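Local coordinates for protein putative nucleotide sugar epimerase/ dehydratase (Bordetella bronchiseptica, PDB 2Q1S) that binds NADH and probably acts as a short-chain dehydrogenase/reductase on a nucleotide sugar, as an epimerase or dehydratase in the O-antigen biosynthesis of Bordetella lipopolysaccharide, at residues A[108-122]-A[176-188]. Numbering follows the deposited sequence. Where two conformers were deposited one is given.
Sequences TYHGNQSSIHDPLAD and NNDSPYSMSKIFG. With NAI (1,4-dihydronicotinamide adenine dinucleotide), chain B.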
ATOM      1  N   THR A 108      14.823   0.338  -2.282  1.00 37.18           N
ATOM      2  CA  THR A 108      13.958   1.347  -1.657  1.00 37.16           C
ATOM      3  C   THR A 108      14.229   2.662  -2.382  1.00 36.04           C
ATOM      4  O   THR A 108      15.086   2.784  -3.254  1.00 36.82           O
ATOM      5  CB  THR A 108      14.179   1.471  -0.151  1.00 38.43           C
ATOM      6  OG1 THR A 108      13.057   2.161   0.439  1.00 38.53           O
ATOM      7  CG2 THR A 108      15.474   2.216   0.204  1.00 39.87           C
ATOM      8  N   TYR A 109      13.381   3.627  -2.014  1.00 36.77           N
ATOM      9  CA  TYR A 109      13.558   5.004  -2.429  1.00 36.46           C
ATOM     10  C   TYR A 109      14.125   5.813  -1.242  1.00 37.18           C
ATOM     11  O   TYR A 109      13.475   6.043  -0.241  1.00 38.71           O
ATOM     12  CB  TYR A 109      12.240   5.591  -2.939  1.00 35.78           C
ATOM     13  CG  TYR A 109      12.447   6.945  -3.569  1.00 36.33           C
ATOM     14  CD1 TYR A 109      13.169   7.084  -4.764  1.00 36.64           C
ATOM     15  CD2 TYR A 109      11.907   8.113  -2.993  1.00 37.55           C
ATOM     16  CE1 TYR A 109      13.352   8.326  -5.370  1.00 37.99           C
ATOM     17  CE2 TYR A 109      12.083   9.376  -3.575  1.00 36.89           C
ATOM     18  CZ  TYR A 109      12.793   9.499  -4.796  1.00 35.37           C
ATOM     19  OH  TYR A 109      12.974  10.711  -5.393  1.00 35.93           O
ATOM     20  N   HIS A 110      15.422   6.117  -1.335  1.00 38.56           N
ATOM     21  CA  HIS A 110      16.139   6.569  -0.132  1.00 38.81           C
ATOM     22  C   HIS A 110      15.941   8.081   0.040  1.00 38.23           C
ATOM     23  O   HIS A 110      16.384   8.841  -0.801  1.00 38.29           O
ATOM     24  CB  HIS A 110      17.639   6.265  -0.273  1.00 40.10           C
ATOM     25  CG  HIS A 110      18.404   6.421   0.991  1.00 39.79           C
ATOM     26  ND1 HIS A 110      18.603   7.642   1.601  1.00 42.07           N
ATOM     27  CD2 HIS A 110      19.038   5.506   1.755  1.00 43.85           C
ATOM     28  CE1 HIS A 110      19.273   7.458   2.724  1.00 42.56           C
ATOM     29  NE2 HIS A 110      19.577   6.176   2.822  1.00 41.35           N
ATOM     30  N   GLY A 111      15.288   8.533   1.115  1.00 39.65           N
ATOM     31  CA  GLY A 111      14.644   7.801   2.200  1.00 39.27           C
ATOM     32  C   GLY A 111      13.402   8.602   2.595  1.00 38.58           C
ATOM     33  O   GLY A 111      12.695   9.089   1.717  1.00 38.60           O
ATOM     34  N   ASN A 112      13.174   8.755   3.893  1.00 38.89           N
ATOM     35  CA  ASN A 112      12.012   9.528   4.375  1.00 38.52           C
ATOM     36  C   ASN A 112      11.858  10.884   3.695  1.00 38.20           C
ATOM     37  O   ASN A 112      10.808  11.207   3.128  1.00 36.52           O
ATOM     38  CB  ASN A 112      12.024   9.708   5.907  1.00 40.39           C
ATOM     39  CG  ASN A 112      11.775   8.434   6.615  1.00 46.50           C
ATOM     40  OD1 ASN A 112      10.641   7.950   6.680  1.00 50.93           O
ATOM     41  ND2 ASN A 112      12.837   7.852   7.160  1.00 53.80           N
ATOM     42  N   GLN A 113      12.890  11.710   3.773  1.00 37.28           N
ATOM     43  CA  GLN A 113      12.768  13.061   3.247  1.00 38.41           C
ATOM     44  C   GLN A 113      12.543  13.064   1.752  1.00 36.92           C
ATOM     45  O   GLN A 113      11.672  13.786   1.265  1.00 36.54           O
ATOM     46  CB  GLN A 113      14.008  13.882   3.586  1.00 39.87           C
ATOM     47  CG  GLN A 113      13.954  14.335   5.039  1.00 43.64           C
ATOM     48  N   SER A 114      13.290  12.244   1.013  1.00 36.35           N
ATOM     49  CA  SER A 114      13.125  12.227  -0.437  1.00 36.01           C
ATOM     50  C   SER A 114      11.675  11.828  -0.770  1.00 35.55           C
ATOM     51  O   SER A 114      11.072  12.385  -1.707  1.00 34.32           O
ATOM     52  CB  SER A 114      14.022  11.139  -1.041  1.00 37.96           C
ATOM     53  OG  SER A 114      15.398  11.388  -0.707  1.00 39.71           O
ATOM     54  N   SER A 115      11.147  10.861  -0.013  1.00 34.90           N
ATOM     55  CA  SER A 115       9.801  10.327  -0.325  1.00 33.94           C
ATOM     56  C   SER A 115       8.727  11.396  -0.115  1.00 34.37           C
ATOM     57  O   SER A 115       7.723  11.435  -0.832  1.00 34.41           O
ATOM     58  CB  SER A 115       9.477   9.054   0.474  1.00 35.19           C
ATOM     59  OG  SER A 115       9.204   9.362   1.824  1.00 34.09           O
ATOM     60  N   ILE A 116       8.887  12.227   0.917  1.00 32.74           N
ATOM     61  CA  ILE A 116       7.966  13.346   1.183  1.00 33.04           C
ATOM     62  C   ILE A 116       7.974  14.382   0.040  1.00 33.16           C
ATOM     63  O   ILE A 116       6.939  14.874  -0.387  1.00 34.21           O
ATOM     64  CB  ILE A 116       8.296  14.034   2.572  1.00 33.20           C
ATOM     65  CG1 ILE A 116       7.936  13.083   3.728  1.00 34.49           C
ATOM     66  CG2 ILE A 116       7.527  15.335   2.740  1.00 32.70           C
ATOM     67  CD1 ILE A 116       8.389  13.508   5.130  1.00 35.86           C
ATOM     68  N   HIS A 117       9.175  14.665  -0.450  1.00 33.11           N
ATOM     69  CA  HIS A 117       9.380  15.574  -1.567  1.00 34.53           C
ATOM     70  C   HIS A 117       8.670  15.077  -2.838  1.00 33.04           C
ATOM     71  O   HIS A 117       8.133  15.887  -3.591  1.00 32.95           O
ATOM     72  CB  HIS A 117      10.902  15.771  -1.769  1.00 34.97           C
ATOM     73  CG  HIS A 117      11.257  16.668  -2.901  1.00 34.75           C
ATOM     74  ND1 HIS A 117      11.399  18.029  -2.752  1.00 34.89           N
ATOM     75  CD2 HIS A 117      11.479  16.410  -4.211  1.00 36.75           C
ATOM     76  CE1 HIS A 117      11.713  18.570  -3.919  1.00 37.47           C
ATOM     77  NE2 HIS A 117      11.766  17.603  -4.820  1.00 38.80           N
ATOM     78  N   ASP A 118       8.731  13.762  -3.096  1.00 33.40           N
ATOM     79  CA  ASP A 118       8.084  13.213  -4.286  1.00 33.57           C
ATOM     80  C   ASP A 118       7.525  11.815  -4.035  1.00 32.48           C
ATOM     81  O   ASP A 118       8.202  10.786  -4.262  1.00 33.62           O
ATOM     82  CB  ASP A 118       9.043  13.181  -5.492  1.00 33.72           C
ATOM     83  CG  ASP A 118       8.336  12.834  -6.788  1.00 35.82           C
ATOM     84  OD1 ASP A 118       7.196  12.318  -6.761  1.00 35.93           O
ATOM     85  OD2 ASP A 118       8.891  13.150  -7.860  1.00 37.63           O
ATOM     86  N   PRO A 119       6.276  11.749  -3.538  1.00 32.07           N
ATOM     87  CA  PRO A 119       5.652  10.452  -3.276  1.00 31.73           C
ATOM     88  C   PRO A 119       5.516   9.550  -4.495  1.00 30.77           C
ATOM     89  O   PRO A 119       5.394   8.338  -4.306  1.00 31.42           O
ATOM     90  CB  PRO A 119       4.260  10.844  -2.723  1.00 30.91           C
ATOM     91  CG  PRO A 119       4.500  12.183  -2.096  1.00 31.57           C
ATOM     92  CD  PRO A 119       5.427  12.882  -3.105  1.00 30.77           C
ATOM     93  N   LEU A 120       5.498  10.130  -5.706  1.00 31.47           N
ATOM     94  CA  LEU A 120       5.363   9.284  -6.902  1.00 30.98           C
ATOM     95  C   LEU A 120       6.690   8.605  -7.287  1.00 32.70           C
ATOM     96  O   LEU A 120       6.691   7.450  -7.683  1.00 32.48           O
ATOM     97  CB  LEU A 120       4.784  10.107  -8.072  1.00 31.04           C
ATOM     98  CG  LEU A 120       3.457  10.851  -7.840  1.00 31.99           C
ATOM     99  CD1 LEU A 120       2.892  11.494  -9.106  1.00 32.84           C
ATOM    100  CD2 LEU A 120       2.435   9.859  -7.271  1.00 33.29           C
ATOM    101  N   ALA A 121       7.817   9.318  -7.132  1.00 33.31           N
ATOM    102  CA  ALA A 121       9.131   8.682  -7.235  1.00 33.90           C
ATOM    103  C   ALA A 121       9.287   7.608  -6.148  1.00 34.21           C
ATOM    104  O   ALA A 121       9.812   6.510  -6.424  1.00 35.45           O
ATOM    105  CB  ALA A 121      10.225   9.727  -7.091  1.00 33.84           C
ATOM    106  N   ASP A 122       8.792   7.854  -4.923  1.00 33.04           N
ATOM    107  CA  ASP A 122       8.835   6.854  -3.902  1.00 33.29           C
ATOM    108  C   ASP A 122       8.019   5.628  -4.323  1.00 33.30           C
ATOM    109  O   ASP A 122       8.489   4.508  -4.213  1.00 35.51           O
ATOM    110  CB  ASP A 122       8.301   7.371  -2.573  1.00 32.97           C
ATOM    111  CG  ASP A 122       8.245   6.249  -1.536  1.00 34.71           C
ATOM    112  OD1 ASP A 122       9.324   5.970  -0.942  1.00 35.14           O
ATOM    113  OD2 ASP A 122       7.178   5.645  -1.342  1.00 35.14           O
ATOM    114  N   ASN A 176       0.621   7.875  12.249  1.00 42.01           N
ATOM    115  CA  ASN A 176       2.037   7.939  12.595  1.00 43.17           C
ATOM    116  C   ASN A 176       2.938   7.264  11.570  1.00 42.84           C
ATOM    117  O   ASN A 176       4.027   6.786  11.898  1.00 43.57           O
ATOM    118  CB  ASN A 176       2.290   7.380  14.006  1.00 43.72           C
ATOM    119  CG  ASN A 176       1.476   8.101  15.066  1.00 46.04           C
ATOM    120  OD1 ASN A 176       1.272   9.319  14.989  1.00 46.48           O
ATOM    121  ND2 ASN A 176       1.008   7.354  16.062  1.00 48.59           N
ATOM    122  N   ASN A 177       2.475   7.243  10.326  1.00 42.09           N
ATOM    123  CA  ASN A 177       3.340   6.925   9.210  1.00 42.27           C
ATOM    124  C   ASN A 177       3.727   8.263   8.621  1.00 41.27           C
ATOM    125  O   ASN A 177       2.939   8.948   7.955  1.00 41.10           O
ATOM    126  CB  ASN A 177       2.637   6.023   8.215  1.00 42.88           C
ATOM    127  CG  ASN A 177       2.008   4.834   8.896  1.00 45.15           C
ATOM    128  OD1 ASN A 177       2.686   4.071   9.604  1.00 46.09           O
ATOM    129  ND2 ASN A 177       0.699   4.709   8.753  1.00 43.04           N
ATOM    130  N   ASP A 178       4.954   8.654   8.940  1.00 41.59           N
ATOM    131  CA  ASP A 178       5.378  10.017   8.747  1.00 42.25           C
ATOM    132  C   ASP A 178       5.682  10.372   7.286  1.00 40.21           C
ATOM    133  O   ASP A 178       5.827  11.547   6.974  1.00 40.24           O
ATOM    134  CB  ASP A 178       6.653  10.248   9.567  1.00 44.50           C
ATOM    135  CG  ASP A 178       7.832   9.423   9.046  1.00 49.50           C
ATOM    136  OD1 ASP A 178       7.660   8.199   8.794  1.00 54.93           O
ATOM    137  OD2 ASP A 178       8.932   9.999   8.841  1.00 56.35           O
ATOM    138  N   SER A 179       5.818   9.366   6.418  1.00 37.53           N
ATOM    139  CA  SER A 179       6.311   9.610   5.061  1.00 35.07           C
ATOM    140  C   SER A 179       5.761   8.564   4.132  1.00 35.74           C
ATOM    141  O   SER A 179       5.398   7.473   4.561  1.00 36.68           O
ATOM    142  CB  SER A 179       7.840   9.537   5.034  1.00 35.48           C
ATOM    143  OG  SER A 179       8.293   8.254   5.426  1.00 35.80           O
ATOM    144  N   PRO A 180       5.766   8.877   2.820  1.00 34.26           N
ATOM    145  CA  PRO A 180       5.465   7.819   1.839  1.00 34.14           C
ATOM    146  C   PRO A 180       6.420   6.637   1.935  1.00 35.27           C
ATOM    147  O   PRO A 180       6.023   5.519   1.747  1.00 35.59           O
ATOM    148  CB  PRO A 180       5.547   8.577   0.492  1.00 33.90           C
ATOM    149  CG  PRO A 180       5.226  10.034   0.854  1.00 35.51           C
ATOM    150  CD  PRO A 180       5.942  10.205   2.188  1.00 35.26           C
ATOM    151  N   TYR A 181       7.701   6.901   2.220  1.00 35.20           N
ATOM    152  CA  TYR A 181       8.637   5.825   2.499  1.00 35.61           C
ATOM    153  C   TYR A 181       8.110   4.874   3.544  1.00 35.02           C
ATOM    154  O   TYR A 181       8.155   3.662   3.357  1.00 34.80           O
ATOM    155  CB  TYR A 181       9.962   6.444   2.998  1.00 36.50           C
ATOM    156  CG  TYR A 181      11.016   5.418   3.391  1.00 35.65           C
ATOM    157  CD1 TYR A 181      11.073   4.891   4.665  1.00 36.14           C
ATOM    158  CD2 TYR A 181      12.019   5.060   2.478  1.00 38.53           C
ATOM    159  CE1 TYR A 181      12.039   3.990   5.020  1.00 37.09           C
ATOM    160  CE2 TYR A 181      12.995   4.139   2.832  1.00 39.40           C
ATOM    161  CZ  TYR A 181      12.976   3.619   4.100  1.00 37.44           C
ATOM    162  OH  TYR A 181      13.976   2.727   4.460  1.00 43.29           O
ATOM    163  N   SER A 182       7.664   5.392   4.676  1.00 35.42           N
ATOM    164  CA  SER A 182       7.213   4.508   5.759  0.50 35.46           C
ATOM    165  C   SER A 182       6.015   3.648   5.309  1.00 35.95           C
ATOM    166  O   SER A 182       5.911   2.460   5.642  1.00 36.52           O
ATOM    167  CB  SER A 182       6.885   5.317   7.024  0.50 36.40           C
ATOM    168  OG  SER A 182       5.743   6.149   6.864  0.50 35.53           O
ATOM    169  N   MET A 183       5.125   4.273   4.538  1.00 34.59           N
ATOM    170  CA  MET A 183       3.962   3.537   4.018  1.00 35.25           C
ATOM    171  C   MET A 183       4.412   2.462   3.039  1.00 35.63           C
ATOM    172  O   MET A 183       3.961   1.342   3.090  1.00 37.47           O
ATOM    173  CB  MET A 183       2.975   4.508   3.364  1.00 34.59           C
ATOM    174  CG  MET A 183       2.352   5.424   4.429  1.00 35.02           C
ATOM    175  SD  MET A 183       0.965   6.415   3.749  1.00 36.00           S
ATOM    176  CE  MET A 183       1.829   7.473   2.572  1.00 35.58           C
ATOM    177  N   SER A 184       5.295   2.823   2.120  1.00 34.33           N
ATOM    178  CA  SER A 184       5.805   1.808   1.168  1.00 35.39           C
ATOM    179  C   SER A 184       6.437   0.616   1.873  1.00 36.82           C
ATOM    180  O   SER A 184       6.242  -0.545   1.459  1.00 36.82           O
ATOM    181  CB  SER A 184       6.861   2.439   0.292  1.00 35.14           C
ATOM    182  OG  SER A 184       6.260   3.267  -0.695  1.00 34.86           O
ATOM    183  N   LYS A 185       7.192   0.868   2.952  1.00 36.23           N
ATOM    184  CA  LYS A 185       7.823  -0.257   3.654  1.00 36.80           C
ATOM    185  C   LYS A 185       6.762  -1.185   4.246  1.00 37.35           C
ATOM    186  O   LYS A 185       6.844  -2.399   4.142  1.00 37.32           O
ATOM    187  CB  LYS A 185       8.796   0.227   4.771  1.00 37.65           C
ATOM    188  CG  LYS A 185       9.996   1.023   4.262  1.00 37.12           C
ATOM    189  CD  LYS A 185      10.684   0.407   3.074  1.00 38.29           C
ATOM    190  CE  LYS A 185      11.260  -0.968   3.365  1.00 36.47           C
ATOM    191  NZ  LYS A 185      12.041  -1.522   2.173  1.00 38.28           N
ATOM    192  N   ILE A 186       5.711  -0.612   4.800  1.00 36.46           N
ATOM    193  CA  ILE A 186       4.609  -1.397   5.390  1.00 38.25           C
ATOM    194  C   ILE A 186       3.861  -2.139   4.260  1.00 37.03           C
ATOM    195  O   ILE A 186       3.483  -3.317   4.400  1.00 36.89           O
ATOM    196  CB  ILE A 186       3.652  -0.464   6.172  1.00 38.88           C
ATOM    197  CG1 ILE A 186       4.330  -0.012   7.465  1.00 41.21           C
ATOM    198  CG2 ILE A 186       2.241  -1.074   6.321  1.00 43.26           C
ATOM    199  CD1 ILE A 186       3.531   1.103   8.194  1.00 42.58           C
ATOM    200  N   PHE A 187       3.647  -1.446   3.142  1.00 35.74           N
ATOM    201  CA  PHE A 187       2.905  -2.063   2.052  1.00 35.90           C
ATOM    202  C   PHE A 187       3.638  -3.323   1.572  1.00 36.08           C
ATOM    203  O   PHE A 187       3.008  -4.330   1.223  1.00 37.45           O
ATOM    204  CB  PHE A 187       2.728  -1.100   0.872  1.00 35.58           C
ATOM    205  CG  PHE A 187       1.844   0.124   1.170  1.00 36.27           C
ATOM    206  CD1 PHE A 187       1.090   0.226   2.344  1.00 36.78           C
ATOM    207  CD2 PHE A 187       1.750   1.152   0.227  1.00 38.97           C
ATOM    208  CE1 PHE A 187       0.277   1.347   2.575  1.00 36.49           C
ATOM    209  CE2 PHE A 187       0.927   2.288   0.492  1.00 38.53           C
ATOM    210  CZ  PHE A 187       0.217   2.336   1.638  1.00 38.13           C
ATOM    211  N   GLY A 188       4.979  -3.273   1.571  1.00 36.43           N
ATOM    212  CA  GLY A 188       5.755  -4.441   1.156  1.00 36.27           C
ATOM    213  C   GLY A 188       5.583  -5.592   2.170  1.00 35.92           C
ATOM    214  O   GLY A 188       5.662  -6.774   1.784  1.00 36.45           O
TER
HETATM  215  PA  NAI B 358      20.258   2.249  -0.251  1.00 26.26           P
HETATM  216  O1A NAI B 358      19.534   3.414  -0.823  1.00 27.38           O
HETATM  217  O2A NAI B 358      21.801   2.297  -0.161  1.00 27.58           O
HETATM  218  O5B NAI B 358      19.855   0.926  -0.939  1.00 24.32           O
HETATM  219  C5B NAI B 358      18.695   0.749  -1.759  1.00 25.68           C
HETATM  220  C4B NAI B 358      19.086   0.318  -3.162  1.00 25.86           C
HETATM  221  O4B NAI B 358      17.905   0.195  -3.947  1.00 25.52           O
HETATM  222  C3B NAI B 358      19.990   1.377  -3.846  1.00 27.51           C
HETATM  223  O3B NAI B 358      21.169   0.743  -4.370  1.00 26.53           O
HETATM  224  C2B NAI B 358      19.124   1.865  -4.999  1.00 26.06           C
HETATM  225  O2B NAI B 358      19.810   2.280  -6.220  1.00 27.11           O
HETATM  226  C1B NAI B 358      18.249   0.641  -5.277  1.00 24.21           C
HETATM  227  N9A NAI B 358      17.038   0.915  -6.030  1.00 24.91           N
HETATM  228  C8A NAI B 358      16.214   2.001  -5.910  1.00 24.42           C
HETATM  229  N7A NAI B 358      15.183   1.861  -6.746  1.00 23.62           N
HETATM  230  C5A NAI B 358      15.297   0.681  -7.419  1.00 25.90           C
HETATM  231  C6A NAI B 358      14.551  -0.061  -8.445  1.00 25.81           C
HETATM  232  N6A NAI B 358      13.411   0.387  -8.983  1.00 25.19           N
HETATM  233  N1A NAI B 358      15.022  -1.271  -8.880  1.00 25.88           N
HETATM  234  C2A NAI B 358      16.184  -1.742  -8.351  1.00 25.34           C
HETATM  235  N3A NAI B 358      16.937  -1.151  -7.408  1.00 25.66           N
HETATM  236  C4A NAI B 358      16.542   0.067  -6.893  1.00 25.41           C
HETATM  237  O3  NAI B 358      19.670   2.132   1.231  1.00 25.79           O
HETATM  238  PN  NAI B 358      19.924   0.986   2.356  1.00 27.64           P
HETATM  239  O1N NAI B 358      20.056   1.613   3.652  1.00 29.13           O
HETATM  240  O2N NAI B 358      20.947   0.045   1.772  1.00 28.29           O
HETATM  241  O5D NAI B 358      18.501   0.177   2.280  1.00 28.03           O
HETATM  242  C5D NAI B 358      18.432  -1.222   1.953  1.00 28.88           C
HETATM  243  C4D NAI B 358      17.070  -1.730   2.431  1.00 26.97           C
HETATM  244  O4D NAI B 358      17.028  -1.661   3.837  1.00 26.65           O
HETATM  245  C3D NAI B 358      15.912  -0.839   1.982  1.00 26.52           C
HETATM  246  O3D NAI B 358      14.831  -1.704   1.607  1.00 24.17           O
HETATM  247  C2D NAI B 358      15.589  -0.016   3.191  1.00 28.71           C
HETATM  248  O2D NAI B 358      14.204   0.422   3.182  1.00 27.69           O
HETATM  249  C1D NAI B 358      15.845  -0.986   4.311  1.00 30.17           C
HETATM  250  N1N NAI B 358      16.119  -0.359   5.578  1.00 30.03           N
HETATM  251  C2N NAI B 358      17.304   0.282   5.845  1.00 32.97           C
HETATM  252  C3N NAI B 358      17.546   0.854   7.091  1.00 29.63           C
HETATM  253  C7N NAI B 358      18.849   1.584   7.400  1.00 31.26           C
HETATM  254  O7N NAI B 358      19.001   2.043   8.520  1.00 31.06           O
HETATM  255  N7N NAI B 358      19.773   1.649   6.409  1.00 32.02           N
HETATM  256  C4N NAI B 358      16.586   0.727   8.130  1.00 31.53           C
HETATM  257  C5N NAI B 358      15.385   0.022   7.830  1.00 31.23           C
HETATM  258  C6N NAI B 358      15.202  -0.534   6.565  1.00 33.46           C
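Ser-115 OG takes part in two hydrogen bonds: it accepts the backbone amide Tyr-181 N at 2.9 Å, with an N-H...O angle of 156°, and gives its own proton to Asn-112 O. This pair of bonds ties the first turn of helix 180-188 to helix 112-117. Ser-179, the N-cap of that second helix, does comparable double duty. Its OG accepts from Ser-182 N, a capping bond, and donates to Asn-112 OD1 at 2.7 Å, lying in the amide plane on a lone pair (C=O...O 137°). The third crossing bond, 2.6 Å from Ser-184 OG to Asp-122 OD2, comes in on the syn side of the carboxylate; Asp-122 OD1 is held by Asn-126. Between these polar links Pro-180 is a knob in the hole formed by Ser-115, Ile-116, Pro-119 and Asp-122, its CG 3.7 Å from Pro-119 CG. With CG anti to the backbone N, Tyr-181 extends its ring past Gly-111 toward the cofactor; Tyr-109 O meets the ring edge 3.2 Å from Tyr-181 CD2, and Lys-185 CD lies over one face, offset toward the rim. Tyr-181 OH is hydrogen-bonded to NAI O2D at 2.6 Å. The Lys-185 chain, bent at chi2 and chi3, brings NZ to NAI O3D (2.9 Å) and O2D, and also to Ser-149 O. Tyr-181 and Lys-185 match the YxxxK motif of short-chain dehydrogenases, here gripping the nicotinamide ribose. Segment 108-122 follows strand 102-105 of the parallel Rossmann sheet in the chain; the short axes of 112-117 and 180-188 make an angle of 103°, helix 119-126 supplies Asp-122 and Asn-126 alongside, and Tyr-194 of the second subunit packs on Ile-116 and Pro-180.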